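Local coordinates for protein acyl-coenzyme A oxidase 1 (Yarrowia lipolytica, PDB 5Y9D) that oxidises acyl-CoA to (2E)-enoyl-CoA with FAD as cofactor, passing the electrons to oxygen to give hydrogen peroxide in peroxisomal fatty acid beta-oxidation, at residues K421-I432 against W457-N468. Residues are numbered along the deposited sequence; the frame is centred on the assembly and turned at random.
Sequences KAFTTWGCAKII and WVVQCTWEGDNN. With FAD (flavin-adenine dinucleotide), chain C.
The side chains of Lys421 and Asn467 cross at about a right angle where helix 400-437 of the C-alpha1 helical domain packs against the FAD-lining loop that leads into helix 467-486. Asp466, the N-cap of that helix, accepts a hydrogen bond from the ribose hydroxyl O2B of FAD. Asn467 sits as a knob among Lys421, Ala422, Thr425 and Trp426. Its CB lies over the six-membered ring of Trp426, 3.7 Å from the centroid, a CH-pi contact. CG rests on Ala422 CB, and OD1 takes a bond from Lys421 NZ at 2.8 Å. ND2 stands over the indole face, with ring and amide planes 89° apart, and donates in its amide plane to Thr425 OG1 at 2.9 Å. With CG anti to the backbone N (chi1 -176°) and a bend at chi2, Lys421 brings NZ to three backbone carbonyls as well, Gln460 O, Trp463 O and Gly465 O. Cutting this chain back to an alanine is likely to leave these oxygens without their shared donor and the turn before Asn467, which carries Glu464, the probable proton acceptor by similarity to relatives, less firmly held. Farther along, Trp457 is a second knob, one face covered by Cys428 SG 3.6 Å from the five-membered ring centroid, while Ile432 CD1 packs against Trp457 CB. Trp457 NE1 reaches Thr425 O at 3.0 Å, nearly straight at 170°, and that oxygen also accepts from Ala429 N.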
ATOM      1  N   LYS A 421     -16.067  -6.566   6.383  1.00 30.99           N
ATOM      2  CA  LYS A 421     -15.252  -6.761   5.173  1.00 28.41           C
ATOM      3  C   LYS A 421     -14.373  -5.544   4.922  1.00 28.04           C
ATOM      4  O   LYS A 421     -13.156  -5.656   4.812  1.00 27.93           O
ATOM      5  CB  LYS A 421     -16.146  -7.042   3.956  1.00 26.24           C
ATOM      6  CG  LYS A 421     -15.429  -7.355   2.657  1.00 25.81           C
ATOM      7  CD  LYS A 421     -14.981  -6.115   1.898  1.00 25.85           C
ATOM      8  CE  LYS A 421     -14.852  -6.395   0.408  1.00 25.33           C
ATOM      9  NZ  LYS A 421     -14.595  -5.177  -0.405  1.00 24.90           N
ATOM     10  N   ALA A 422     -14.973  -4.372   4.834  1.00 27.00           N
ATOM     11  CA  ALA A 422     -14.180  -3.212   4.507  1.00 27.56           C
ATOM     12  C   ALA A 422     -13.027  -3.017   5.486  1.00 27.40           C
ATOM     13  O   ALA A 422     -11.872  -2.924   5.092  1.00 32.83           O
ATOM     14  CB  ALA A 422     -15.047  -1.960   4.412  1.00 28.22           C
ATOM     15  N   PHE A 423     -13.318  -2.978   6.765  1.00 26.00           N
ATOM     16  CA  PHE A 423     -12.270  -2.622   7.723  1.00 26.17           C
ATOM     17  C   PHE A 423     -11.248  -3.712   7.889  1.00 26.45           C
ATOM     18  O   PHE A 423     -10.028  -3.398   7.949  1.00 28.47           O
ATOM     19  CB  PHE A 423     -12.856  -2.175   9.054  1.00 24.52           C
ATOM     20  CG  PHE A 423     -13.663  -0.927   8.920  1.00 24.73           C
ATOM     21  CD1 PHE A 423     -13.036   0.264   8.613  1.00 23.67           C
ATOM     22  CD2 PHE A 423     -15.045  -0.950   9.028  1.00 23.96           C
ATOM     23  CE1 PHE A 423     -13.766   1.429   8.461  1.00 24.54           C
ATOM     24  CE2 PHE A 423     -15.784   0.214   8.862  1.00 24.92           C
ATOM     25  CZ  PHE A 423     -15.147   1.412   8.575  1.00 23.92           C
ATOM     26  N   THR A 424     -11.692  -4.972   7.929  1.00 24.47           N
ATOM     27  CA  THR A 424     -10.710  -6.031   7.989  1.00 24.26           C
ATOM     28  C   THR A 424      -9.818  -6.127   6.775  1.00 24.02           C
ATOM     29  O   THR A 424      -8.648  -6.370   6.959  1.00 25.88           O
ATOM     30  CB  THR A 424     -11.269  -7.385   8.336  1.00 24.83           C
ATOM     31  OG1 THR A 424     -12.216  -7.809   7.353  1.00 24.39           O
ATOM     32  CG2 THR A 424     -11.872  -7.313   9.756  1.00 26.16           C
ATOM     33  N   THR A 425     -10.321  -5.880   5.562  1.00 23.89           N
ATOM     34  CA  THR A 425      -9.451  -5.898   4.368  1.00 24.58           C
ATOM     35  C   THR A 425      -8.504  -4.670   4.280  1.00 24.76           C
ATOM     36  O   THR A 425      -7.364  -4.796   3.889  1.00 23.78           O
ATOM     37  CB  THR A 425     -10.243  -6.078   3.051  1.00 24.84           C
ATOM     38  OG1 THR A 425     -11.169  -4.980   2.829  1.00 24.14           O
ATOM     39  CG2 THR A 425     -10.977  -7.402   3.101  1.00 23.82           C
ATOM     40  N   TRP A 426      -8.968  -3.493   4.665  1.00 25.06           N
ATOM     41  CA  TRP A 426      -8.044  -2.383   4.850  1.00 26.63           C
ATOM     42  C   TRP A 426      -6.991  -2.627   5.935  1.00 25.76           C
ATOM     43  O   TRP A 426      -5.838  -2.195   5.796  1.00 26.15           O
ATOM     44  CB  TRP A 426      -8.776  -1.110   5.216  1.00 27.87           C
ATOM     45  CG  TRP A 426      -9.283  -0.316   4.070  1.00 28.20           C
ATOM     46  CD1 TRP A 426      -8.733  -0.190   2.845  1.00 27.58           C
ATOM     47  CD2 TRP A 426     -10.445   0.507   4.082  1.00 28.76           C
ATOM     48  NE1 TRP A 426      -9.495   0.665   2.074  1.00 28.41           N
ATOM     49  CE2 TRP A 426     -10.543   1.113   2.821  1.00 27.39           C
ATOM     50  CE3 TRP A 426     -11.412   0.795   5.050  1.00 29.28           C
ATOM     51  CZ2 TRP A 426     -11.569   1.971   2.488  1.00 28.88           C
ATOM     52  CZ3 TRP A 426     -12.419   1.677   4.732  1.00 29.22           C
ATOM     53  CH2 TRP A 426     -12.501   2.245   3.448  1.00 29.53           C
ATOM     54  N   GLY A 427      -7.393  -3.263   7.023  1.00 24.40           N
ATOM     55  CA  GLY A 427      -6.467  -3.548   8.122  1.00 24.38           C
ATOM     56  C   GLY A 427      -5.410  -4.531   7.666  1.00 25.75           C
ATOM     57  O   GLY A 427      -4.253  -4.337   7.965  1.00 29.17           O
ATOM     58  N   CYS A 428      -5.797  -5.566   6.926  1.00 25.96           N
ATOM     59  CA  CYS A 428      -4.824  -6.459   6.276  1.00 27.52           C
ATOM     60  C   CYS A 428      -3.881  -5.716   5.346  1.00 27.84           C
ATOM     61  O   CYS A 428      -2.671  -5.888   5.440  1.00 32.91           O
ATOM     62  CB  CYS A 428      -5.519  -7.560   5.466  1.00 28.44           C
ATOM     63  SG  CYS A 428      -4.380  -8.828   4.816  1.00 28.92           S
ATOM     64  N   ALA A 429      -4.414  -4.904   4.438  1.00 28.25           N
ATOM     65  CA  ALA A 429      -3.577  -4.040   3.600  1.00 28.54           C
ATOM     66  C   ALA A 429      -2.509  -3.332   4.460  1.00 30.52           C
ATOM     67  O   ALA A 429      -1.322  -3.392   4.124  1.00 28.81           O
ATOM     68  CB  ALA A 429      -4.415  -3.016   2.838  1.00 26.55           C
ATOM     69  N   LYS A 430      -2.933  -2.714   5.575  1.00 31.18           N
ATOM     70  CA  LYS A 430      -2.014  -1.962   6.439  1.00 34.36           C
ATOM     71  C   LYS A 430      -0.988  -2.871   7.113  1.00 30.26           C
ATOM     72  O   LYS A 430       0.165  -2.500   7.296  1.00 29.55           O
ATOM     73  CB  LYS A 430      -2.785  -1.153   7.503  1.00 39.74           C
ATOM     74  CG  LYS A 430      -1.919  -0.207   8.326  1.00 43.36           C
ATOM     75  CD  LYS A 430      -2.721   0.349   9.497  1.00 54.24           C
ATOM     76  CE  LYS A 430      -2.012   1.515  10.220  1.00 61.07           C
ATOM     77  NZ  LYS A 430      -1.225   1.143  11.444  1.00 60.20           N
ATOM     78  N   ILE A 431      -1.408  -4.061   7.486  1.00 27.19           N
ATOM     79  CA  ILE A 431      -0.506  -5.005   8.134  1.00 26.50           C
ATOM     80  C   ILE A 431       0.599  -5.460   7.164  1.00 25.16           C
ATOM     81  O   ILE A 431       1.795  -5.407   7.470  1.00 24.28           O
ATOM     82  CB  ILE A 431      -1.307  -6.168   8.710  1.00 26.53           C
ATOM     83  CG1 ILE A 431      -2.061  -5.689   9.948  1.00 27.18           C
ATOM     84  CG2 ILE A 431      -0.409  -7.324   9.077  1.00 28.81           C
ATOM     85  CD1 ILE A 431      -3.135  -6.630  10.447  1.00 26.80           C
ATOM     86  N   ILE A 432       0.190  -5.854   5.975  1.00 24.12           N
ATOM     87  CA  ILE A 432       1.125  -6.340   4.979  1.00 23.67           C
ATOM     88  C   ILE A 432       2.171  -5.268   4.753  1.00 25.28           C
ATOM     89  O   ILE A 432       3.372  -5.592   4.666  1.00 21.15           O
ATOM     90  CB  ILE A 432       0.430  -6.639   3.627  1.00 23.00           C
ATOM     91  CG1 ILE A 432      -0.572  -7.790   3.755  1.00 22.85           C
ATOM     92  CG2 ILE A 432       1.452  -6.955   2.555  1.00 23.21           C
ATOM     93  CD1 ILE A 432      -1.332  -8.095   2.475  1.00 23.10           C
ATOM     94  N   TRP A 457      -3.228  -8.687  -2.553  1.00 23.22           N
ATOM     95  CA  TRP A 457      -4.199  -8.474  -1.462  1.00 24.15           C
ATOM     96  C   TRP A 457      -5.180  -7.324  -1.706  1.00 25.71           C
ATOM     97  O   TRP A 457      -6.342  -7.388  -1.330  1.00 26.27           O
ATOM     98  CB  TRP A 457      -3.550  -8.218  -0.080  1.00 23.00           C
ATOM     99  CG  TRP A 457      -4.598  -7.975   0.886  1.00 20.34           C
ATOM    100  CD1 TRP A 457      -5.014  -6.771   1.352  1.00 20.38           C
ATOM    101  CD2 TRP A 457      -5.501  -8.933   1.383  1.00 20.52           C
ATOM    102  NE1 TRP A 457      -6.099  -6.922   2.154  1.00 19.38           N
ATOM    103  CE2 TRP A 457      -6.414  -8.257   2.197  1.00 20.58           C
ATOM    104  CE3 TRP A 457      -5.613 -10.325   1.251  1.00 21.51           C
ATOM    105  CZ2 TRP A 457      -7.434  -8.923   2.881  1.00 20.00           C
ATOM    106  CZ3 TRP A 457      -6.637 -10.976   1.908  1.00 20.40           C
ATOM    107  CH2 TRP A 457      -7.538 -10.265   2.719  1.00 19.64           C
ATOM    108  N   VAL A 458      -4.706  -6.295  -2.361  1.00 27.00           N
ATOM    109  CA  VAL A 458      -5.360  -4.991  -2.322  1.00 29.11           C
ATOM    110  C   VAL A 458      -6.687  -4.900  -3.073  1.00 26.07           C
ATOM    111  O   VAL A 458      -7.541  -4.065  -2.752  1.00 26.08           O
ATOM    112  CB  VAL A 458      -4.333  -3.913  -2.754  1.00 30.74           C
ATOM    113  CG1 VAL A 458      -4.788  -3.100  -3.935  1.00 33.82           C
ATOM    114  CG2 VAL A 458      -3.951  -3.077  -1.555  1.00 31.53           C
ATOM    115  N   VAL A 459      -6.885  -5.794  -4.018  1.00 25.08           N
ATOM    116  CA  VAL A 459      -8.107  -5.811  -4.795  1.00 25.54           C
ATOM    117  C   VAL A 459      -9.319  -6.202  -3.966  1.00 26.95           C
ATOM    118  O   VAL A 459     -10.463  -5.900  -4.328  1.00 25.16           O
ATOM    119  CB  VAL A 459      -7.966  -6.774  -5.955  1.00 26.11           C
ATOM    120  CG1 VAL A 459      -8.023  -8.197  -5.476  1.00 26.09           C
ATOM    121  CG2 VAL A 459      -9.033  -6.489  -7.027  1.00 28.41           C
ATOM    122  N   GLN A 460      -9.057  -6.820  -2.828  1.00 27.74           N
ATOM    123  CA  GLN A 460     -10.063  -7.191  -1.852  1.00 30.37           C
ATOM    124  C   GLN A 460     -10.761  -5.990  -1.237  1.00 30.65           C
ATOM    125  O   GLN A 460     -11.860  -6.109  -0.754  1.00 30.25           O
ATOM    126  CB  GLN A 460      -9.462  -8.058  -0.752  1.00 32.04           C
ATOM    127  CG  GLN A 460      -8.815  -9.325  -1.256  1.00 32.61           C
ATOM    128  CD  GLN A 460      -9.628 -10.548  -0.959  1.00 32.84           C
ATOM    129  OE1 GLN A 460     -10.253 -11.114  -1.830  1.00 39.76           O
ATOM    130  NE2 GLN A 460      -9.622 -10.959   0.272  1.00 33.07           N
ATOM    131  N   CYS A 461     -10.086  -4.852  -1.223  1.00 30.81           N
ATOM    132  CA  CYS A 461     -10.646  -3.621  -0.711  1.00 32.33           C
ATOM    133  C   CYS A 461     -11.528  -2.933  -1.722  1.00 32.32           C
ATOM    134  O   CYS A 461     -12.099  -1.907  -1.445  1.00 30.93           O
ATOM    135  CB  CYS A 461      -9.542  -2.665  -0.299  1.00 33.71           C
ATOM    136  SG  CYS A 461      -8.477  -3.247   1.009  1.00 37.59           S
ATOM    137  N   THR A 462     -11.569  -3.483  -2.924  1.00 31.99           N
ATOM    138  CA  THR A 462     -12.297  -2.898  -4.029  1.00 30.55           C
ATOM    139  C   THR A 462     -13.446  -3.739  -4.536  1.00 31.84           C
ATOM    140  O   THR A 462     -14.513  -3.240  -4.766  1.00 37.02           O
ATOM    141  CB  THR A 462     -11.323  -2.646  -5.185  1.00 29.71           C
ATOM    142  OG1 THR A 462     -10.334  -1.717  -4.757  1.00 29.56           O
ATOM    143  CG2 THR A 462     -12.022  -2.120  -6.398  1.00 29.04           C
ATOM    144  N   TRP A 463     -13.189  -5.011  -4.772  1.00 33.50           N
ATOM    145  CA  TRP A 463     -14.171  -5.902  -5.366  1.00 35.12           C
ATOM    146  C   TRP A 463     -15.149  -6.517  -4.393  1.00 33.96           C
ATOM    147  O   TRP A 463     -14.915  -6.546  -3.210  1.00 37.42           O
ATOM    148  CB  TRP A 463     -13.509  -6.959  -6.239  1.00 36.68           C
ATOM    149  CG  TRP A 463     -12.832  -8.045  -5.498  1.00 40.15           C
ATOM    150  CD1 TRP A 463     -12.956  -8.333  -4.190  1.00 39.74           C
ATOM    151  CD2 TRP A 463     -11.903  -8.987  -6.030  1.00 43.90           C
ATOM    152  NE1 TRP A 463     -12.184  -9.398  -3.866  1.00 40.20           N
ATOM    153  CE2 TRP A 463     -11.523  -9.824  -4.983  1.00 42.77           C
ATOM    154  CE3 TRP A 463     -11.369  -9.208  -7.294  1.00 42.49           C
ATOM    155  CZ2 TRP A 463     -10.618 -10.859  -5.156  1.00 45.08           C
ATOM    156  CZ3 TRP A 463     -10.487 -10.235  -7.464  1.00 44.25           C
ATOM    157  CH2 TRP A 463     -10.117 -11.049  -6.403  1.00 46.66           C
ATOM    158  N   GLU A 464     -16.247  -7.027  -4.921  1.00 34.13           N
ATOM    159  CA  GLU A 464     -17.340  -7.494  -4.097  1.00 33.12           C
ATOM    160  C   GLU A 464     -17.786  -6.418  -3.096  1.00 33.65           C
ATOM    161  O   GLU A 464     -18.053  -6.711  -1.916  1.00 32.32           O
ATOM    162  CB  GLU A 464     -16.921  -8.738  -3.360  1.00 38.08           C
ATOM    163  CG  GLU A 464     -16.672  -9.940  -4.235  1.00 40.30           C
ATOM    164  CD  GLU A 464     -16.966 -11.219  -3.503  1.00 45.58           C
ATOM    165  OE1 GLU A 464     -17.578 -11.124  -2.404  1.00 47.48           O
ATOM    166  OE2 GLU A 464     -16.590 -12.298  -4.022  1.00 50.04           O
ATOM    167  N   GLY A 465     -17.857  -5.178  -3.599  1.00 31.86           N
ATOM    168  CA  GLY A 465     -18.153  -4.003  -2.826  1.00 29.01           C
ATOM    169  C   GLY A 465     -16.913  -3.175  -2.574  1.00 28.07           C
ATOM    170  O   GLY A 465     -16.000  -3.618  -1.888  1.00 28.42           O
ATOM    171  N   ASP A 466     -16.889  -1.971  -3.131  1.00 27.43           N
ATOM    172  CA  ASP A 466     -15.870  -0.987  -2.839  1.00 28.68           C
ATOM    173  C   ASP A 466     -15.988  -0.668  -1.358  1.00 29.37           C
ATOM    174  O   ASP A 466     -17.075  -0.417  -0.843  1.00 29.72           O
ATOM    175  CB  ASP A 466     -16.127   0.273  -3.668  1.00 30.57           C
ATOM    176  CG  ASP A 466     -15.175   1.423  -3.321  1.00 32.24           C
ATOM    177  OD1 ASP A 466     -14.041   1.411  -3.844  1.00 35.54           O
ATOM    178  OD2 ASP A 466     -15.565   2.338  -2.558  1.00 29.56           O
ATOM    179  N   ASN A 467     -14.876  -0.691  -0.651  1.00 29.31           N
ATOM    180  CA  ASN A 467     -14.940  -0.573   0.820  1.00 29.47           C
ATOM    181  C   ASN A 467     -15.674   0.689   1.328  1.00 28.75           C
ATOM    182  O   ASN A 467     -16.507   0.597   2.232  1.00 25.83           O
ATOM    183  CB  ASN A 467     -13.534  -0.647   1.422  1.00 27.60           C
ATOM    184  CG  ASN A 467     -13.047  -2.063   1.606  1.00 27.01           C
ATOM    185  OD1 ASN A 467     -13.701  -3.033   1.220  1.00 26.35           O
ATOM    186  ND2 ASN A 467     -11.886  -2.195   2.233  1.00 28.41           N
ATOM    187  N   ASN A 468     -15.369   1.836   0.732  1.00 28.13           N
ATOM    188  CA  ASN A 468     -15.947   3.093   1.166  1.00 28.68           C
ATOM    189  C   ASN A 468     -17.438   3.052   1.033  1.00 28.39           C
ATOM    190  O   ASN A 468     -18.144   3.437   1.949  1.00 31.62           O
ATOM    191  CB  ASN A 468     -15.353   4.269   0.383  1.00 29.29           C
ATOM    192  CG  ASN A 468     -14.075   4.803   1.019  1.00 29.38           C
ATOM    193  OD1 ASN A 468     -12.967   4.578   0.530  1.00 29.75           O
ATOM    194  ND2 ASN A 468     -14.230   5.501   2.118  1.00 29.05           N
TER
HETATM  195  PA  FAD C 701     -17.203   2.899  -8.615  1.00 27.47           P
HETATM  196  O1A FAD C 701     -17.168   3.525  -9.939  1.00 28.93           O
HETATM  197  O2A FAD C 701     -18.464   2.477  -7.997  1.00 31.36           O
HETATM  198  O5B FAD C 701     -16.483   3.868  -7.616  1.00 26.96           O
HETATM  199  C5B FAD C 701     -15.370   4.679  -7.942  1.00 27.38           C
HETATM  200  C4B FAD C 701     -14.943   5.485  -6.727  1.00 28.49           C
HETATM  201  O4B FAD C 701     -15.964   6.402  -6.374  1.00 28.79           O
HETATM  202  C3B FAD C 701     -14.735   4.608  -5.519  1.00 29.91           C
HETATM  203  O3B FAD C 701     -13.581   5.032  -4.823  1.00 34.55           O
HETATM  204  C2B FAD C 701     -15.919   4.854  -4.634  1.00 28.02           C
HETATM  205  O2B FAD C 701     -15.525   4.797  -3.280  1.00 26.24           O
HETATM  206  C1B FAD C 701     -16.365   6.237  -5.029  1.00 27.16           C
HETATM  207  N9A FAD C 701     -17.825   6.313  -4.918  1.00 26.99           N
HETATM  208  C8A FAD C 701     -18.702   5.631  -5.643  1.00 26.78           C
HETATM  209  N7A FAD C 701     -19.950   5.926  -5.281  1.00 26.95           N
HETATM  210  C5A FAD C 701     -19.885   6.820  -4.297  1.00 28.95           C
HETATM  211  C6A FAD C 701     -20.842   7.558  -3.448  1.00 28.70           C
HETATM  212  N6A FAD C 701     -22.163   7.401  -3.584  1.00 27.76           N
HETATM  213  N1A FAD C 701     -20.351   8.397  -2.542  1.00 28.17           N
HETATM  214  C2A FAD C 701     -19.050   8.567  -2.393  1.00 27.08           C
HETATM  215  N3A FAD C 701     -18.127   7.939  -3.112  1.00 27.64           N
HETATM  216  C4A FAD C 701     -18.477   7.067  -4.063  1.00 27.45           C
HETATM  217  N1  FAD C 701     -16.854  -7.817 -11.053  1.00 22.26           N
HETATM  218  C2  FAD C 701     -17.585  -8.884 -11.368  1.00 23.09           C
HETATM  219  O2  FAD C 701     -18.790  -8.741 -11.521  1.00 25.96           O
HETATM  220  N3  FAD C 701     -17.061 -10.089 -11.525  1.00 23.13           N
HETATM  221  C4  FAD C 701     -15.774 -10.325 -11.374  1.00 22.34           C
HETATM  222  O4  FAD C 701     -15.306 -11.443 -11.527  1.00 19.68           O
HETATM  223  C4X FAD C 701     -14.901  -9.211 -11.024  1.00 22.67           C
HETATM  224  N5  FAD C 701     -13.601  -9.382 -10.859  1.00 22.03           N
HETATM  225  C5X FAD C 701     -12.830  -8.351 -10.555  1.00 25.35           C
HETATM  226  C6  FAD C 701     -11.488  -8.563 -10.416  1.00 24.19           C
HETATM  227  C7  FAD C 701     -10.664  -7.528 -10.108  1.00 24.60           C
HETATM  228  C7M FAD C 701      -9.201  -7.801  -9.938  1.00 25.75           C
HETATM  229  C8  FAD C 701     -11.236  -6.177  -9.921  1.00 24.94           C
HETATM  230  C8M FAD C 701     -10.378  -5.004  -9.576  1.00 25.26           C
HETATM  231  C9  FAD C 701     -12.578  -5.963 -10.061  1.00 24.71           C
HETATM  232  C9A FAD C 701     -13.398  -7.005 -10.381  1.00 25.28           C
HETATM  233  N10 FAD C 701     -14.767  -6.805 -10.539  1.00 25.05           N
HETATM  234  C10 FAD C 701     -15.539  -7.906 -10.869  1.00 23.34           C
HETATM  235  C1' FAD C 701     -15.375  -5.490 -10.383  1.00 26.85           C
HETATM  236  C2' FAD C 701     -15.319  -4.979  -8.953  1.00 26.89           C
HETATM  237  O2' FAD C 701     -16.340  -5.567  -8.176  1.00 24.79           O
HETATM  238  C3' FAD C 701     -15.477  -3.477  -8.970  1.00 28.28           C
HETATM  239  O3' FAD C 701     -14.184  -2.923  -9.098  1.00 31.86           O
HETATM  240  C4' FAD C 701     -16.058  -2.921  -7.695  1.00 31.24           C
HETATM  241  O4' FAD C 701     -17.431  -3.269  -7.589  1.00 35.09           O
HETATM  242  C5' FAD C 701     -15.901  -1.410  -7.662  1.00 34.14           C
HETATM  243  O5' FAD C 701     -16.697  -0.837  -8.670  1.00 32.39           O
HETATM  244  P   FAD C 701     -16.268   0.409  -9.524  1.00 30.67           P
HETATM  245  O1P FAD C 701     -14.891   0.291  -9.955  1.00 32.65           O
HETATM  246  O2P FAD C 701     -17.346   0.548 -10.504  1.00 32.64           O
HETATM  247  O3P FAD C 701     -16.258   1.639  -8.544  1.00 31.55           O